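Local coordinates for protein UV damage endonuclease (Sulfolobus acidocaldarius, PDB 3TC3) that probably cuts DNA at ultraviolet-damaged sites as a manganese-binding TIM-barrel endonuclease of DNA repair, at residues Ile118-Leu128 / Ser139-Leu150. Sequence-based numbering, arbitrary orientation.
Sequences ISMHPGQYVVL and SIMELKYHADLL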
ATOM      1  N   ILE A 118      -1.657   8.470   2.660  1.00 11.70           N
ATOM      2  CA  ILE A 118      -1.819   7.095   3.231  1.00 11.05           C
ATOM      3  C   ILE A 118      -2.110   6.055   2.128  1.00 11.49           C
ATOM      4  O   ILE A 118      -2.950   6.276   1.211  1.00 11.46           O
ATOM      5  CB  ILE A 118      -3.020   7.092   4.236  1.00 12.08           C
ATOM      6  CG1 ILE A 118      -2.661   7.914   5.511  1.00 13.22           C
ATOM      7  CG2 ILE A 118      -3.401   5.691   4.670  1.00 12.91           C
ATOM      8  CD1 ILE A 118      -1.397   7.423   6.258  1.00 14.96           C
ATOM      9  N   SER A 119      -1.476   4.911   2.234  1.00 10.83           N
ATOM     10  CA  SER A 119      -1.842   3.781   1.400  1.00 10.65           C
ATOM     11  C   SER A 119      -1.996   2.545   2.322  1.00 10.81           C
ATOM     12  O   SER A 119      -1.660   2.597   3.536  1.00 10.41           O
ATOM     13  CB  SER A 119      -0.811   3.481   0.328  1.00 11.25           C
ATOM     14  OG  SER A 119       0.410   3.095   0.939  1.00 12.51           O
ATOM     15  N   MET A 120      -2.644   1.501   1.787  1.00  9.38           N
ATOM     16  CA  MET A 120      -2.684   0.202   2.444  1.00  9.81           C
ATOM     17  C   MET A 120      -2.530  -0.809   1.343  1.00  9.69           C
ATOM     18  O   MET A 120      -2.995  -0.600   0.225  1.00 10.23           O
ATOM     19  CB  MET A 120      -3.996  -0.082   3.187  1.00 10.33           C
ATOM     20  CG  MET A 120      -4.251   0.955   4.359  1.00 11.26           C
ATOM     21  SD  MET A 120      -5.756   0.456   5.307  1.00 11.74           S
ATOM     22  CE  MET A 120      -5.071  -0.938   6.243  1.00 11.87           C
ATOM     23  N   HIS A 121      -1.998  -2.002   1.712  1.00 10.11           N
ATOM     24  CA  HIS A 121      -1.849  -3.118   0.719  0.50 11.68           C
ATOM     25  C   HIS A 121      -2.317  -4.375   1.432  1.00 11.86           C
ATOM     26  O   HIS A 121      -1.616  -4.949   2.257  1.00 14.09           O
ATOM     27  CB  HIS A 121      -0.349  -3.233   0.369  0.50 13.69           C
ATOM     28  CG  HIS A 121       0.035  -4.393  -0.556  0.50 16.52           C
ATOM     29  ND1 HIS A 121       0.177  -5.651  -0.141  0.50 20.72           N
ATOM     30  CD2 HIS A 121       0.453  -4.372  -1.891  0.50 21.36           C
ATOM     31  CE1 HIS A 121       0.618  -6.434  -1.163  0.50 22.93           C
ATOM     32  NE2 HIS A 121       0.808  -5.647  -2.230  0.50 21.74           N
ATOM     33  N   PRO A 122      -3.463  -4.866   1.060  1.00 11.69           N
ATOM     34  CA  PRO A 122      -3.980  -6.098   1.693  1.00 13.59           C
ATOM     35  C   PRO A 122      -3.140  -7.340   1.442  1.00 16.34           C
ATOM     36  O   PRO A 122      -3.328  -8.332   2.152  1.00 23.28           O
ATOM     37  CB  PRO A 122      -5.399  -6.310   1.080  1.00 15.27           C
ATOM     38  CG  PRO A 122      -5.596  -5.223   0.310  1.00 16.58           C
ATOM     39  CD  PRO A 122      -4.431  -4.253   0.148  1.00 14.80           C
ATOM     40  N   GLY A 123      -2.353  -7.343   0.376  1.00 17.50           N
ATOM     41  CA  GLY A 123      -1.448  -8.513   0.056  1.00 19.51           C
ATOM     42  C   GLY A 123      -2.108  -9.693  -0.638  1.00 22.58           C
ATOM     43  O   GLY A 123      -3.200  -9.575  -1.154  1.00 17.76           O
ATOM     44  N   GLN A 124      -1.366 -10.808  -0.709  1.00 21.74           N
ATOM     45  CA  GLN A 124      -1.602 -11.883  -1.642  1.00 23.17           C
ATOM     46  C   GLN A 124      -2.903 -12.572  -1.470  1.00 21.21           C
ATOM     47  O   GLN A 124      -3.376 -13.134  -2.458  1.00 23.48           O
ATOM     48  CB  GLN A 124      -0.431 -12.927  -1.487  1.00 27.07           C
ATOM     49  CG  GLN A 124      -0.870 -14.379  -1.679  1.00 37.52           C
ATOM     50  CD  GLN A 124       0.295 -15.281  -1.841  1.00 35.29           C
ATOM     51  OE1 GLN A 124       0.924 -15.645  -0.851  1.00 42.25           O
ATOM     52  NE2 GLN A 124       0.621 -15.613  -3.078  1.00 39.37           N
ATOM     53  N   TYR A 125      -3.558 -12.538  -0.303  1.00 17.59           N
ATOM     54  CA  TYR A 125      -4.826 -13.244  -0.324  1.00 17.97           C
ATOM     55  C   TYR A 125      -6.011 -12.484  -0.928  1.00 14.48           C
ATOM     56  O   TYR A 125      -7.039 -13.141  -1.157  1.00 15.53           O
ATOM     57  CB  TYR A 125      -5.203 -14.019   0.914  1.00 22.78           C
ATOM     58  CG  TYR A 125      -4.062 -15.010   1.299  1.00 27.65           C
ATOM     59  CD1 TYR A 125      -3.741 -16.174   0.496  1.00 25.37           C
ATOM     60  CD2 TYR A 125      -3.244 -14.726   2.404  1.00 27.60           C
ATOM     61  CE1 TYR A 125      -2.695 -17.012   0.837  1.00 32.64           C
ATOM     62  CE2 TYR A 125      -2.210 -15.584   2.759  1.00 33.63           C
ATOM     63  CZ  TYR A 125      -1.923 -16.699   1.989  1.00 34.30           C
ATOM     64  OH  TYR A 125      -0.878 -17.502   2.432  1.00 39.95           O
ATOM     65  N   VAL A 126      -5.823 -11.223  -1.257  1.00 13.52           N
ATOM     66  CA  VAL A 126      -6.844 -10.579  -2.092  1.00 12.20           C
ATOM     67  C   VAL A 126      -6.559 -10.929  -3.564  1.00 11.59           C
ATOM     68  O   VAL A 126      -5.563 -10.496  -4.149  1.00 13.61           O
ATOM     69  CB  VAL A 126      -6.840  -9.046  -1.839  1.00 12.34           C
ATOM     70  CG1 VAL A 126      -7.792  -8.289  -2.812  1.00 14.53           C
ATOM     71  CG2 VAL A 126      -7.281  -8.892  -0.414  1.00 15.54           C
ATOM     72  N   VAL A 127      -7.527 -11.645  -4.126  1.00 11.24           N
ATOM     73  CA  VAL A 127      -7.402 -12.073  -5.554  1.00 11.84           C
ATOM     74  C   VAL A 127      -8.728 -11.704  -6.204  1.00 11.67           C
ATOM     75  O   VAL A 127      -9.666 -12.517  -6.310  1.00 13.07           O
ATOM     76  CB  VAL A 127      -7.162 -13.610  -5.682  1.00 12.69           C
ATOM     77  CG1 VAL A 127      -6.861 -13.842  -7.175  1.00 13.46           C
ATOM     78  CG2 VAL A 127      -5.976 -14.036  -4.778  1.00 14.43           C
ATOM     79  N   LEU A 128      -8.807 -10.435  -6.631  1.00 11.33           N
ATOM     80  CA  LEU A 128     -10.127  -9.874  -7.015  1.00 11.45           C
ATOM     81  C   LEU A 128     -10.593 -10.570  -8.289  1.00 12.11           C
ATOM     82  O   LEU A 128     -11.810 -10.644  -8.504  1.00 13.01           O
ATOM     83  CB  LEU A 128      -9.989  -8.338  -7.210  1.00 11.58           C
ATOM     84  CG  LEU A 128     -11.349  -7.743  -7.704  1.00 11.43           C
ATOM     85  CD1 LEU A 128     -12.455  -7.860  -6.624  1.00 13.25           C
ATOM     86  CD2 LEU A 128     -11.033  -6.275  -7.884  1.00 13.41           C
ATOM     87  N   SER A 139     -12.101 -11.999  -0.781  1.00 12.03           N
ATOM     88  CA  SER A 139     -11.224 -10.879  -1.156  1.00 11.35           C
ATOM     89  C   SER A 139     -11.969  -9.533  -1.000  1.00 11.09           C
ATOM     90  O   SER A 139     -11.394  -8.563  -0.516  1.00 11.40           O
ATOM     91  CB  SER A 139     -10.784 -11.026  -2.625  1.00 11.83           C
ATOM     92  OG  SER A 139      -9.981 -12.219  -2.707  1.00 11.16           O
ATOM     93  N   ILE A 140     -13.249  -9.483  -1.437  1.00 10.19           N
ATOM     94  CA  ILE A 140     -14.056  -8.257  -1.275  1.00 11.27           C
ATOM     95  C   ILE A 140     -14.278  -7.941   0.196  1.00 11.70           C
ATOM     96  O   ILE A 140     -14.198  -6.826   0.579  1.00 12.13           O
ATOM     97  CB  ILE A 140     -15.349  -8.431  -2.074  1.00 12.51           C
ATOM     98  CG1 ILE A 140     -14.968  -8.399  -3.555  1.00 13.52           C
ATOM     99  CG2 ILE A 140     -16.294  -7.199  -1.741  1.00 14.16           C
ATOM    100  CD1 ILE A 140     -16.207  -8.642  -4.586  1.00 15.43           C
ATOM    101  N   MET A 141     -14.504  -8.961   1.028  1.00 11.61           N
ATOM    102  CA  MET A 141     -14.583  -8.770   2.500  1.00 12.55           C
ATOM    103  C   MET A 141     -13.325  -8.108   3.041  1.00 11.70           C
ATOM    104  O   MET A 141     -13.442  -7.168   3.891  1.00 12.44           O
ATOM    105  CB  MET A 141     -14.942 -10.061   3.283  1.00 17.08           C
ATOM    106  CG  MET A 141     -16.327 -10.502   2.949  1.00 22.08           C
ATOM    107  SD  MET A 141     -17.724  -9.325   3.308  1.00 40.09           S
ATOM    108  CE  MET A 141     -17.889  -8.049   1.868  1.00 23.17           C
ATOM    109  N   GLU A 142     -12.148  -8.572   2.572  1.00 10.93           N
ATOM    110  CA  GLU A 142     -10.904  -7.948   3.064  1.00 11.06           C
ATOM    111  C   GLU A 142     -10.811  -6.483   2.581  1.00 10.29           C
ATOM    112  O   GLU A 142     -10.401  -5.593   3.325  1.00  9.87           O
ATOM    113  CB  GLU A 142      -9.756  -8.838   2.626  1.00 11.85           C
ATOM    114  CG  GLU A 142      -8.394  -8.393   3.159  1.00 13.51           C
ATOM    115  CD  GLU A 142      -8.196  -8.351   4.664  1.00 17.32           C
ATOM    116  OE1 GLU A 142      -9.065  -8.723   5.486  1.00 21.39           O
ATOM    117  OE2 GLU A 142      -7.070  -7.982   5.026  1.00 24.05           O
ATOM    118  N   LEU A 143     -11.172  -6.275   1.312  1.00 10.02           N
ATOM    119  CA  LEU A 143     -11.198  -4.885   0.769  1.00 10.39           C
ATOM    120  C   LEU A 143     -12.186  -3.984   1.504  1.00 10.30           C
ATOM    121  O   LEU A 143     -11.819  -2.809   1.804  1.00  9.77           O
ATOM    122  CB  LEU A 143     -11.514  -4.924  -0.753  1.00 10.32           C
ATOM    123  CG  LEU A 143     -10.369  -5.463  -1.586  1.00 10.44           C
ATOM    124  CD1 LEU A 143     -10.913  -5.722  -3.012  1.00 10.71           C
ATOM    125  CD2 LEU A 143      -9.106  -4.612  -1.555  1.00 11.06           C
ATOM    126  N   LYS A 144     -13.352  -4.537   1.876  1.00 10.20           N
ATOM    127  CA  LYS A 144     -14.349  -3.760   2.634  1.00 10.99           C
ATOM    128  C   LYS A 144     -13.797  -3.357   4.009  1.00 10.80           C
ATOM    129  O   LYS A 144     -13.940  -2.209   4.430  1.00 11.56           O
ATOM    130  CB  LYS A 144     -15.577  -4.650   2.831  1.00 12.49           C
ATOM    131  CG  LYS A 144     -16.537  -3.952   3.740  1.00 16.89           C
ATOM    132  CD  LYS A 144     -17.791  -4.790   3.961  1.00 18.76           C
ATOM    133  CE  LYS A 144     -18.848  -3.942   4.746  1.00 24.78           C
ATOM    134  NZ  LYS A 144     -18.368  -3.645   6.107  1.00 25.84           N
ATOM    135  N   TYR A 145     -13.026  -4.252   4.682  1.00 10.44           N
ATOM    136  CA  TYR A 145     -12.400  -3.825   5.937  1.00 10.17           C
ATOM    137  C   TYR A 145     -11.401  -2.675   5.744  1.00 10.12           C
ATOM    138  O   TYR A 145     -11.358  -1.752   6.572  1.00 12.18           O
ATOM    139  CB  TYR A 145     -11.671  -5.070   6.584  1.00 10.29           C
ATOM    140  CG  TYR A 145     -10.440  -4.746   7.421  1.00 10.79           C
ATOM    141  CD1 TYR A 145     -10.478  -3.828   8.478  1.00 11.39           C
ATOM    142  CD2 TYR A 145      -9.189  -5.371   7.103  1.00 10.85           C
ATOM    143  CE1 TYR A 145      -9.315  -3.475   9.211  1.00 11.53           C
ATOM    144  CE2 TYR A 145      -8.082  -5.078   7.857  1.00 11.53           C
ATOM    145  CZ  TYR A 145      -8.158  -4.126   8.906  1.00 11.58           C
ATOM    146  OH  TYR A 145      -7.054  -3.760   9.612  1.00 12.76           O
ATOM    147  N   HIS A 146     -10.634  -2.735   4.662  1.00  9.87           N
ATOM    148  CA  HIS A 146      -9.689  -1.639   4.423  1.00 10.21           C
ATOM    149  C   HIS A 146     -10.383  -0.308   4.193  1.00 10.92           C
ATOM    150  O   HIS A 146      -9.970   0.685   4.748  1.00 11.65           O
ATOM    151  CB  HIS A 146      -8.774  -1.996   3.224  1.00 10.18           C
ATOM    152  CG  HIS A 146      -7.703  -3.039   3.584  1.00 10.23           C
ATOM    153  ND1 HIS A 146      -7.991  -4.365   3.882  1.00 11.08           N
ATOM    154  CD2 HIS A 146      -6.332  -2.869   3.802  1.00 11.22           C
ATOM    155  CE1 HIS A 146      -6.808  -4.991   4.230  1.00 11.37           C
ATOM    156  NE2 HIS A 146      -5.826  -4.091   4.158  1.00 12.14           N
ATOM    157  N   ALA A 147     -11.465  -0.348   3.380  1.00 11.03           N
ATOM    158  CA  ALA A 147     -12.250   0.888   3.129  1.00 12.32           C
ATOM    159  C   ALA A 147     -12.890   1.312   4.437  1.00 13.44           C
ATOM    160  O   ALA A 147     -12.914   2.529   4.744  1.00 14.48           O
ATOM    161  CB  ALA A 147     -13.303   0.576   2.120  1.00 12.68           C
ATOM    162  N   ASP A 148     -13.430   0.371   5.192  1.00 13.22           N
ATOM    163  CA  ASP A 148     -14.043   0.772   6.482  1.00 15.87           C
ATOM    164  C   ASP A 148     -13.002   1.459   7.396  1.00 15.51           C
ATOM    165  O   ASP A 148     -13.363   2.349   8.204  1.00 15.67           O
ATOM    166  CB  ASP A 148     -14.616  -0.464   7.208  1.00 17.43           C
ATOM    167  CG  ASP A 148     -15.916  -0.986   6.576  1.00 19.17           C
ATOM    168  OD1 ASP A 148     -16.487  -0.289   5.723  1.00 21.53           O
ATOM    169  OD2 ASP A 148     -16.293  -2.101   6.952  1.00 20.35           O
ATOM    170  N   LEU A 149     -11.776   0.893   7.436  1.00 12.98           N
ATOM    171  CA  LEU A 149     -10.761   1.465   8.352  1.00 13.45           C
ATOM    172  C   LEU A 149     -10.471   2.923   7.958  1.00 13.23           C
ATOM    173  O   LEU A 149     -10.497   3.856   8.803  1.00 14.81           O
ATOM    174  CB  LEU A 149      -9.490   0.606   8.374  1.00 12.89           C
ATOM    175  CG  LEU A 149      -8.391   1.110   9.297  1.00 13.31           C
ATOM    176  CD1 LEU A 149      -8.890   1.003  10.779  1.00 14.00           C
ATOM    177  CD2 LEU A 149      -7.118   0.364   9.076  1.00 13.70           C
ATOM    178  N   LEU A 150     -10.222   3.151   6.691  1.00 12.15           N
ATOM    179  CA  LEU A 150      -9.963   4.491   6.143  1.00 13.21           C
ATOM    180  C   LEU A 150     -11.201   5.402   6.358  1.00 14.17           C
ATOM    181  O   LEU A 150     -11.030   6.587   6.779  1.00 15.85           O
ATOM    182  CB  LEU A 150      -9.587   4.356   4.671  1.00 12.24           C
ATOM    183  CG  LEU A 150      -8.227   3.548   4.544  1.00 11.15           C
ATOM    184  CD1 LEU A 150      -7.986   3.303   3.039  1.00 12.09           C
ATOM    185  CD2 LEU A 150      -7.047   4.306   5.098  1.00 12.23           C
TER
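Met120, the last residue of strand 117-120, points out of the TIM barrel and lays its thioether against His146 of helix 133-153. Strand and helix belong to one beta-alpha-beta unit of the barrel; segments 118-120 and 139-150 run nearly antiparallel (160°), their axes 10.4 Å apart at closest approach. The unbranched methionine can thread between helix side chains: a bend at its last torsion (chi3 75°) brings CE to 3.4 Å from His146 CD2 and to 3.7 Å from Leu149 CD2, while SD rests by Leu150 CG. The sulfur stands oblique to the imidazole, whereas Met120 CB lies at the ring's edge. Pro122 lies over one face of the same ring in a CH-pi contact, its CB 4.0 Å from the centroid, a good place for a rigid apolar residue.

His146 suits this buried spot because both ring nitrogens are engaged. ND1 donates to Glu142 O one turn back (2.8 Å), an oxygen that also accepts from His146 N on the opposite face of its carbonyl plane; NE2 is hydrogen-bonded to Ser81 OG. Between them these bonds fix the ring's rotation. His121 starts its side chain away from the helix, about 6 Å (nearest atoms) from the bound manganese.

Farther along, beta-branched Val126 divides its methyls, CG1 against Leu143 and CG2 against Glu142 CG. Serine suits position 139: its hydroxyl, hydrogen-bonded to Val135 O within the helix, also accepts a nearly straight hydrogen bond (173°) from the loop, Val127 N to Ser139 OG, 2.9 Å long.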